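Local coordinates for tudor domain-containing protein 1 (Mus musculus, PDB 4B9W) that scaffolds methylated Piwi proteins in the germline piRNA pathway, its third extended Tudor domain, the part described here, binding a dimethylarginine peptide of the Piwi protein MILI, at residues A[46-51]-A[82-87]; A[144-149]-A[194-199]; A[134-137]-A[142-145]. One frame throughout, in Å; residues are numbered along the deposited sequence.

Contact 1: residues A[46-51]-A[82-87]; sequences DDLNQS and WYRALV
Leu-48 and Asn-49, neighbours on helix 41-57, meet Arg-84 and Tyr-83 on strand 81-90, and the contact thereby lays helix 41-57 against a strand of the five-stranded antiparallel sheet of the Tudor core.

Leu-48 makes the van der Waals part of the contact, a methyl against the flat guanidinium of Arg-84. Its first torsion (chi1 172°) turns CG away from the backbone N, and CD2 comes to lie over one face of the guanidinium, the two side chains crossing at about a right angle. The methyl sits off-centre, toward the rim of the flat group, and CD2 of Leu-48 lies 3.3 Å from CZ of Arg-84. Arg-84 bends at chi3 to present this face, while its terminal nitrogens have partners elsewhere: NH2 forms a salt bridge with Asp-102, and NH1 bonds to the carbonyls of Phe-121 and Leu-124. These bonds fix the rotation of the group beneath the methyl.

Asn-49 approaches Tyr-83 at the ring edge, ND2 lying 3.6 Å from CE1 of the tyrosine. Amide and ring planes stand almost perpendicular, 89° apart. Tyr-83 is also tied through its hydroxyl to Asp-79, meets Tyr-103 edge to face, and packs against the modified side chain of the bound peptide, so the contact lies beside the peptide site.

No direct hydrogen bond joins 46-51 to 82-87, and two waters make the polar links instead. One donates to the carbonyl oxygens of both Asn-49 and Trp-82, at 2.7 Å from each O. The other accepts from the backbone N of Arg-84 and donates to OD1 of Asn-49, 3.0 Å from either atom.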
loop_
_atom_site.group_PDB
_atom_site.type_symbol
_atom_site.label_atom_id
_atom_site.label_comp_id
_atom_site.label_asym_id
_atom_site.label_seq_id
_atom_site.Cartn_x
_atom_site.Cartn_y
_atom_site.Cartn_z
ATOM N N ASP A 46 24.323 11.436 2.546
ATOM C CA ASP A 46 25.542 10.628 2.813
ATOM C C ASP A 46 26.090 10.849 4.223
ATOM O O ASP A 46 26.435 9.900 4.930
ATOM C CB ASP A 46 26.671 10.982 1.833
ATOM C CG ASP A 46 26.467 10.406 0.447
ATOM O OD1 ASP A 46 25.765 9.379 0.301
ATOM O OD2 ASP A 46 27.040 10.983 -0.514
ATOM N N ASP A 47 26.180 12.105 4.639
ATOM C CA ASP A 47 26.729 12.402 5.965
ATOM C C ASP A 47 25.861 11.856 7.106
ATOM O O ASP A 47 26.384 11.305 8.083
ATOM C CB ASP A 47 26.960 13.905 6.120
ATOM C CG ASP A 47 28.099 14.413 5.234
ATOM O OD1 ASP A 47 29.110 13.684 5.072
ATOM O OD2 ASP A 47 27.979 15.531 4.694
ATOM N N LEU A 48 24.545 12.003 6.973
ATOM C CA LEU A 48 23.594 11.484 7.949
ATOM C C LEU A 48 23.697 9.968 8.050
ATOM O O LEU A 48 23.714 9.410 9.146
ATOM C CB LEU A 48 22.165 11.897 7.581
ATOM C CG LEU A 48 21.038 11.260 8.408
ATOM C CD1 LEU A 48 21.206 11.596 9.884
ATOM C CD2 LEU A 48 19.672 11.680 7.898
ATOM N N ASN A 49 23.752 9.308 6.895
ATOM C CA ASN A 49 23.840 7.850 6.819
ATOM C C ASN A 49 25.113 7.315 7.439
ATOM O O ASN A 49 25.107 6.274 8.111
ATOM C CB ASN A 49 23.731 7.383 5.364
ATOM C CG ASN A 49 22.316 7.532 4.818
ATOM O OD1 ASN A 49 21.353 7.626 5.588
ATOM N ND2 ASN A 49 22.186 7.574 3.487
ATOM N N GLN A 50 26.211 8.027 7.217
ATOM C CA GLN A 50 27.448 7.714 7.899
ATOM C C GLN A 50 27.227 7.827 9.408
ATOM O O GLN A 50 27.583 6.930 10.163
ATOM C CB GLN A 50 28.569 8.645 7.424
ATOM C CG GLN A 50 29.865 8.477 8.192
ATOM C CD GLN A 50 30.309 7.043 8.235
ATOM O OE1 GLN A 50 30.629 6.479 7.196
ATOM N NE2 GLN A 50 30.313 6.429 9.434
ATOM N N SER A 51 26.609 8.913 9.845
ATOM C CA SER A 51 26.360 9.101 11.270
ATOM C C SER A 51 25.442 8.021 11.837
ATOM O O SER A 51 25.586 7.648 12.996
ATOM C CB SER A 51 25.787 10.489 11.553
ATOM O OG SER A 51 26.778 11.483 11.365
ATOM N N TRP A 82 22.275 0.722 7.937
ATOM C CA TRP A 82 21.095 1.299 8.582
ATOM C C TRP A 82 20.605 2.567 7.891
ATOM O O TRP A 82 21.390 3.378 7.401
ATOM C CB TRP A 82 21.394 1.533 10.041
ATOM C CG TRP A 82 21.648 0.233 10.770
ATOM C CD1 TRP A 82 22.787 -0.582 10.711
ATOM C CD2 TRP A 82 20.731 -0.468 11.680
ATOM N NE1 TRP A 82 22.639 -1.692 11.494
ATOM C CE2 TRP A 82 21.434 -1.691 12.107
ATOM C CE3 TRP A 82 19.443 -0.231 12.141
ATOM C CZ2 TRP A 82 20.862 -2.594 12.988
ATOM C CZ3 TRP A 82 18.876 -1.151 13.034
ATOM C CH2 TRP A 82 19.575 -2.294 13.454
ATOM N N TYR A 83 19.291 2.744 7.802
ATOM C CA TYR A 83 18.758 3.982 7.259
ATOM C C TYR A 83 17.561 4.454 8.071
ATOM O O TYR A 83 17.031 3.721 8.901
ATOM C CB TYR A 83 18.342 3.781 5.802
ATOM C CG TYR A 83 19.492 3.413 4.892
ATOM C CD1 TYR A 83 20.297 4.392 4.345
ATOM C CD2 TYR A 83 19.776 2.073 4.599
ATOM C CE1 TYR A 83 21.359 4.074 3.525
ATOM C CE2 TYR A 83 20.837 1.735 3.765
ATOM C CZ TYR A 83 21.618 2.746 3.225
ATOM O OH TYR A 83 22.677 2.447 2.402
ATOM N N ARG A 84 17.135 5.681 7.797
ATOM C CA ARG A 84 15.948 6.251 8.410
ATOM C C ARG A 84 14.708 5.568 7.860
ATOM O O ARG A 84 14.661 5.200 6.686
ATOM C CB ARG A 84 15.881 7.746 8.157
ATOM C CG ARG A 84 17.080 8.508 8.725
ATOM C CD ARG A 84 16.808 9.983 8.810
ATOM N NE ARG A 84 16.733 10.633 7.498
ATOM C CZ ARG A 84 16.465 11.923 7.327
ATOM N NH1 ARG A 84 16.236 12.703 8.375
ATOM N NH2 ARG A 84 16.401 12.439 6.100
ATOM N N ALA A 85 13.719 5.381 8.724
ATOM C CA ALA A 85 12.510 4.684 8.345
ATOM C C ALA A 85 11.323 5.104 9.224
ATOM O O ALA A 85 11.499 5.687 10.294
ATOM C CB ALA A 85 12.750 3.191 8.444
ATOM N N LEU A 86 10.111 4.841 8.709
ATOM C CA LEU A 86 8.866 4.931 9.437
ATOM C C LEU A 86 8.214 3.549 9.475
ATOM O O LEU A 86 8.192 2.818 8.465
ATOM C CB LEU A 86 7.894 5.924 8.762
ATOM C CG LEU A 86 8.126 7.427 8.867
ATOM C CD1 LEU A 86 7.231 8.161 7.855
ATOM C CD2 LEU A 86 7.890 7.952 10.288
ATOM N N VAL A 87 7.663 3.196 10.636
ATOM C CA VAL A 87 6.893 1.970 10.774
ATOM C C VAL A 87 5.616 2.069 9.915
ATOM O O VAL A 87 4.779 2.964 10.102
ATOM C CB VAL A 87 6.571 1.694 12.257
ATOM C CG1 VAL A 87 5.639 0.497 12.416
ATOM C CG2 VAL A 87 7.863 1.484 13.037
HETATM O O HOH W 1 18.405 7.238 5.620
HETATM O O HOH W 2 23.999 3.839 7.491
#

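Contact 2: residues A[144-149]-A[194-199]; sequences TKEATA and EQLVLR
Leu-196 points its side chain at the first turn of helix 145-155, where its two methyls divide the work. CD2 meets the carboxylate end of Glu-146, 3.7 Å from CD of the glutamate, and the two side chains cross at about a right angle. Glu-146 reaches this position as an extended chain, so that the leucine methyl packs against its flat terminal group as well as CG. The other methyl, CD1, turns toward the helix backbone and lies 4.1 Å from the carbonyl O of Glu-146.

Ala-147 sits closer to the root of the leucine: its CB is 4.0 Å from CB of Leu-196 and 3.6 Å from the carbonyl O of the same residue. That short methyl lets the backbones approach to 5.1 Å between CA of Ala-147 and CA of Leu-196. CG1 of Val-197 touches the same CB of Ala-147, at 4.1 Å, and Val-197 itself leans on helix 187-193.

Two helix ends meet here, the start of 145-155 and the finish of 187-193. Thr-144 is the N-cap of helix 145-155, its OG1 accepting from N of Ala-147 at 3.0 Å, and Gln-195, with positive phi, closes helix 187-193 in a Schellman motif.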
loop_
_atom_site.group_PDB
_atom_site.type_symbol
_atom_site.label_atom_id
_atom_site.label_comp_id
_atom_site.label_asym_id
_atom_site.label_seq_id
_atom_site.Cartn_x
_atom_site.Cartn_y
_atom_site.Cartn_z
ATOM N N THR A 144 0.904 -1.235 -16.842
ATOM C CA THR A 144 1.487 -2.495 -17.319
ATOM C C THR A 144 2.979 -2.573 -16.971
ATOM O O THR A 144 3.615 -1.534 -16.792
ATOM C CB THR A 144 1.327 -2.639 -18.843
ATOM O OG1 THR A 144 1.960 -1.530 -19.500
ATOM C CG2 THR A 144 -0.160 -2.709 -19.231
ATOM N N LYS A 145 3.511 -3.800 -16.845
ATOM C CA LYS A 145 4.960 -4.045 -16.733
ATOM C C LYS A 145 5.727 -3.377 -17.871
ATOM O O LYS A 145 6.787 -2.789 -17.665
ATOM C CB LYS A 145 5.275 -5.542 -16.810
ATOM C CG LYS A 145 4.943 -6.362 -15.592
ATOM C CD LYS A 145 5.443 -7.798 -15.753
ATOM C CE LYS A 145 4.594 -8.620 -16.710
ATOM N NZ LYS A 145 4.962 -10.059 -16.672
ATOM N N GLU A 146 5.191 -3.508 -19.078
ATOM C CA GLU A 146 5.771 -2.886 -20.292
ATOM C C GLU A 146 5.879 -1.373 -20.166
ATOM O O GLU A 146 6.923 -0.810 -20.458
ATOM C CB GLU A 146 4.944 -3.249 -21.562
ATOM C CG GLU A 146 5.732 -3.224 -22.880
ATOM C CD GLU A 146 4.849 -3.337 -24.135
ATOM O OE1 GLU A 146 3.632 -3.601 -24.013
ATOM O OE2 GLU A 146 5.368 -3.153 -25.265
ATOM N N ALA A 147 4.798 -0.713 -19.727
ATOM C CA ALA A 147 4.826 0.751 -19.525
ATOM C C ALA A 147 5.849 1.098 -18.445
ATOM O O ALA A 147 6.642 2.043 -18.577
ATOM C CB ALA A 147 3.452 1.282 -19.162
ATOM N N THR A 148 5.875 0.302 -17.387
ATOM C CA THR A 148 6.810 0.566 -16.287
ATOM C C THR A 148 8.272 0.312 -16.692
ATOM O O THR A 148 9.151 1.131 -16.401
ATOM C CB THR A 148 6.383 -0.195 -15.012
ATOM O OG1 THR A 148 5.079 0.265 -14.612
ATOM C CG2 THR A 148 7.366 0.046 -13.883
ATOM N N ALA A 149 8.538 -0.783 -17.392
ATOM C CA ALA A 149 9.901 -1.080 -17.843
ATOM C C ALA A 149 10.403 -0.079 -18.907
ATOM O O ALA A 149 11.609 0.267 -18.958
ATOM C CB ALA A 149 10.002 -2.518 -18.336
ATOM N N GLU A 194 4.609 5.750 -27.792
ATOM C CA GLU A 194 4.789 4.303 -27.897
ATOM C C GLU A 194 3.520 3.518 -27.555
ATOM O O GLU A 194 3.550 2.291 -27.539
ATOM C CB GLU A 194 5.894 3.843 -26.959
ATOM C CG GLU A 194 7.215 4.579 -27.128
ATOM C CD GLU A 194 8.313 3.725 -27.687
ATOM O OE1 GLU A 194 8.003 2.845 -28.517
ATOM O OE2 GLU A 194 9.474 3.946 -27.300
ATOM N N GLN A 195 2.425 4.214 -27.261
ATOM C CA GLN A 195 1.118 3.588 -27.009
ATOM C C GLN A 195 1.053 2.849 -25.665
ATOM O O GLN A 195 0.124 2.088 -25.427
ATOM C CB GLN A 195 0.731 2.618 -28.140
ATOM C CG GLN A 195 1.083 3.052 -29.555
ATOM C CD GLN A 195 0.020 3.927 -30.164
ATOM O OE1 GLN A 195 0.236 5.119 -30.362
ATOM N NE2 GLN A 195 -1.145 3.344 -30.452
ATOM N N LEU A 196 2.014 3.106 -24.783
ATOM C CA LEU A 196 2.110 2.412 -23.509
ATOM C C LEU A 196 1.248 3.065 -22.432
ATOM O O LEU A 196 0.923 2.428 -21.421
ATOM C CB LEU A 196 3.550 2.378 -23.039
ATOM C CG LEU A 196 4.536 1.761 -24.021
ATOM C CD1 LEU A 196 5.929 1.804 -23.433
ATOM C CD2 LEU A 196 4.126 0.330 -24.373
ATOM N N VAL A 197 0.892 4.332 -22.638
ATOM C CA VAL A 197 0.021 5.063 -21.703
ATOM C C VAL A 197 -0.876 6.019 -22.490
ATOM O O VAL A 197 -0.641 6.280 -23.664
ATOM C CB VAL A 197 0.820 5.835 -20.633
ATOM C CG1 VAL A 197 1.845 4.939 -19.945
ATOM C CG2 VAL A 197 1.496 7.048 -21.244
ATOM N N LEU A 198 -1.913 6.520 -21.848
ATOM C CA LEU A 198 -2.871 7.387 -22.512
ATOM C C LEU A 198 -2.738 8.786 -21.965
ATOM O O LEU A 198 -2.416 8.944 -20.793
ATOM C CB LEU A 198 -4.307 6.901 -22.295
ATOM C CG LEU A 198 -4.816 5.768 -23.180
ATOM C CD1 LEU A 198 -6.317 5.668 -22.983
ATOM C CD2 LEU A 198 -4.456 6.007 -24.643
ATOM N N ARG A 199 -3.007 9.780 -22.817
ATOM C CA ARG A 199 -3.107 11.179 -22.395
ATOM C C ARG A 199 -4.107 11.324 -21.262
ATOM O O ARG A 199 -5.101 10.621 -21.208
ATOM C CB ARG A 199 -3.573 12.091 -23.545
ATOM C CG ARG A 199 -2.608 12.244 -24.701
ATOM C CD ARG A 199 -3.085 13.333 -25.667
ATOM N NE ARG A 199 -2.987 14.681 -25.088
ATOM C CZ ARG A 199 -1.978 15.544 -25.237
ATOM N NH1 ARG A 199 -0.918 15.247 -25.957
ATOM N NH2 ARG A 199 -2.028 16.732 -24.634
#

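Contact 3: residues A[134-137]-A[142-145]; sequences VDIQ and HWTK
Trp-143 reaches across to strand 136-137 with the far end of its six-membered ring. CH2 of the indole lies 3.7 Å from CD1 of Ile-136, and the two side chains cross at about a right angle. The same ring corner also meets the backbone of the next residue, with CH2 of Trp-143 3.8 Å from CA of Gln-137 and CZ3 at a like distance from its carbonyl carbon. Both partners approach the ring obliquely, and the contact is wholly one of van der Waals packing. Ile-136 holds CG1 between its backbone N and carbonyl carbon (chi1 60°), which swings CD1 round to the indole.

Strand 136-137 pairs antiparallel with strand 198-199 in a two-stranded sheet that the C-terminal end of the chain completes, and Trp-143 comes from the loop that leads from strand 136-137 to helix 145-155. On the sheet side, Gln-137 is anchored by a bond from NE2 to the carbonyl O of Arg-199, while Ile-136 also packs on Ser-188 and Ile-192 of helix 187-193. Val-197 touches both Ile-136 and Trp-143. Pro-138 and Ser-28 also pack against the indole, which meets the backbone of the bound peptide as well.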
loop_
_atom_site.group_PDB
_atom_site.type_symbol
_atom_site.label_atom_id
_atom_site.label_comp_id
_atom_site.label_asym_id
_atom_site.label_seq_id
_atom_site.Cartn_x
_atom_site.Cartn_y
_atom_site.Cartn_z
ATOM N N VAL A 134 2.898 13.719 -14.792
ATOM C CA VAL A 134 1.606 14.345 -15.041
ATOM C C VAL A 134 1.146 14.065 -16.472
ATOM O O VAL A 134 1.942 13.692 -17.342
ATOM C CB VAL A 134 1.616 15.852 -14.760
ATOM C CG1 VAL A 134 1.875 16.095 -13.277
ATOM C CG2 VAL A 134 2.623 16.562 -15.656
ATOM N N ASP A 135 -0.150 14.233 -16.676
ATOM C CA ASP A 135 -0.781 14.257 -18.005
ATOM C C ASP A 135 -0.812 12.884 -18.712
ATOM O O ASP A 135 -0.993 12.821 -19.936
ATOM C CB ASP A 135 -0.144 15.319 -18.935
ATOM C CG ASP A 135 -0.238 16.762 -18.384
ATOM O OD1 ASP A 135 -1.024 17.034 -17.448
ATOM O OD2 ASP A 135 0.498 17.618 -18.911
ATOM N N ILE A 136 -0.699 11.804 -17.935
ATOM C CA ILE A 136 -0.891 10.432 -18.446
ATOM C C ILE A 136 -1.705 9.532 -17.501
ATOM O O ILE A 136 -1.877 9.829 -16.333
ATOM C CB ILE A 136 0.454 9.742 -18.731
ATOM C CG1 ILE A 136 1.300 9.664 -17.443
ATOM C CG2 ILE A 136 1.206 10.463 -19.847
ATOM C CD1 ILE A 136 2.337 8.574 -17.464
ATOM N N GLN A 137 -2.201 8.429 -18.043
ATOM C CA GLN A 137 -3.003 7.451 -17.304
ATOM C C GLN A 137 -2.839 6.075 -17.983
ATOM O O GLN A 137 -2.513 6.011 -19.170
ATOM C CB GLN A 137 -4.486 7.881 -17.310
ATOM C CG GLN A 137 -5.120 7.944 -18.709
ATOM C CD GLN A 137 -6.559 8.432 -18.679
ATOM O OE1 GLN A 137 -7.322 8.070 -17.787
ATOM N NE2 GLN A 137 -6.932 9.271 -19.648
ATOM N N HIS A 142 -4.589 -0.181 -14.885
ATOM C CA HIS A 142 -3.393 -0.584 -14.170
ATOM C C HIS A 142 -2.233 -0.320 -15.051
ATOM O O HIS A 142 -2.304 -0.546 -16.249
ATOM C CB HIS A 142 -3.446 -2.079 -13.834
ATOM C CG HIS A 142 -4.560 -2.462 -12.880
ATOM N ND1 HIS A 142 -4.532 -2.150 -11.567
ATOM C CD2 HIS A 142 -5.753 -3.158 -13.095
ATOM C CE1 HIS A 142 -5.647 -2.622 -10.968
ATOM N NE2 HIS A 142 -6.394 -3.239 -11.903
ATOM N N TRP A 143 -1.157 0.174 -14.453
ATOM C CA TRP A 143 0.115 0.321 -15.153
ATOM C C TRP A 143 0.671 -1.026 -15.551
ATOM O O TRP A 143 0.885 -1.886 -14.694
ATOM C CB TRP A 143 1.119 1.037 -14.256
ATOM C CG TRP A 143 0.673 2.405 -13.834
ATOM C CD1 TRP A 143 0.277 2.813 -12.564
ATOM C CD2 TRP A 143 0.558 3.609 -14.674
ATOM N NE1 TRP A 143 -0.051 4.145 -12.559
ATOM C CE2 TRP A 143 0.102 4.681 -13.790
ATOM C CE3 TRP A 143 0.786 3.894 -16.012
ATOM C CZ2 TRP A 143 -0.115 5.974 -14.255
ATOM C CZ3 TRP A 143 0.569 5.191 -16.460
ATOM C CH2 TRP A 143 0.127 6.206 -15.601
ATOM N N THR A 144 0.904 -1.235 -16.842
ATOM C CA THR A 144 1.487 -2.495 -17.319
ATOM C C THR A 144 2.979 -2.573 -16.971
ATOM O O THR A 144 3.615 -1.534 -16.792
ATOM C CB THR A 144 1.327 -2.639 -18.843
ATOM O OG1 THR A 144 1.960 -1.530 -19.500
ATOM C CG2 THR A 144 -0.160 -2.709 -19.231
ATOM N N LYS A 145 3.511 -3.800 -16.845
ATOM C CA LYS A 145 4.960 -4.045 -16.733
ATOM C C LYS A 145 5.727 -3.377 -17.871
ATOM O O LYS A 145 6.787 -2.789 -17.665
ATOM C CB LYS A 145 5.275 -5.542 -16.810
ATOM C CG LYS A 145 4.943 -6.362 -15.592
ATOM C CD LYS A 145 5.443 -7.798 -15.753
ATOM C CE LYS A 145 4.594 -8.620 -16.710
ATOM N NZ LYS A 145 4.962 -10.059 -16.672
#

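Contact 1 comes first along the chain and stands apart, its centre 34 Å from contact 2 and 32 Å from contact 3, on the other side of the chain's centre. It joins helix 41-57 to the five-stranded Tudor sheet. Contacts 2 and 3 are only 6 Å apart between centres and share Thr-144 and Lys-145, where the loop after strand 136-137 runs into helix 145-155. The C-terminal segment pairs with strand 136-137 in the small antiparallel sheet and, in contact 2, packs on the start of the helix. Both regions touch the bound peptide, at Tyr-83 and at Trp-143, Lys-145 and Thr-148, and Lys-145 also bonds to the second subunit.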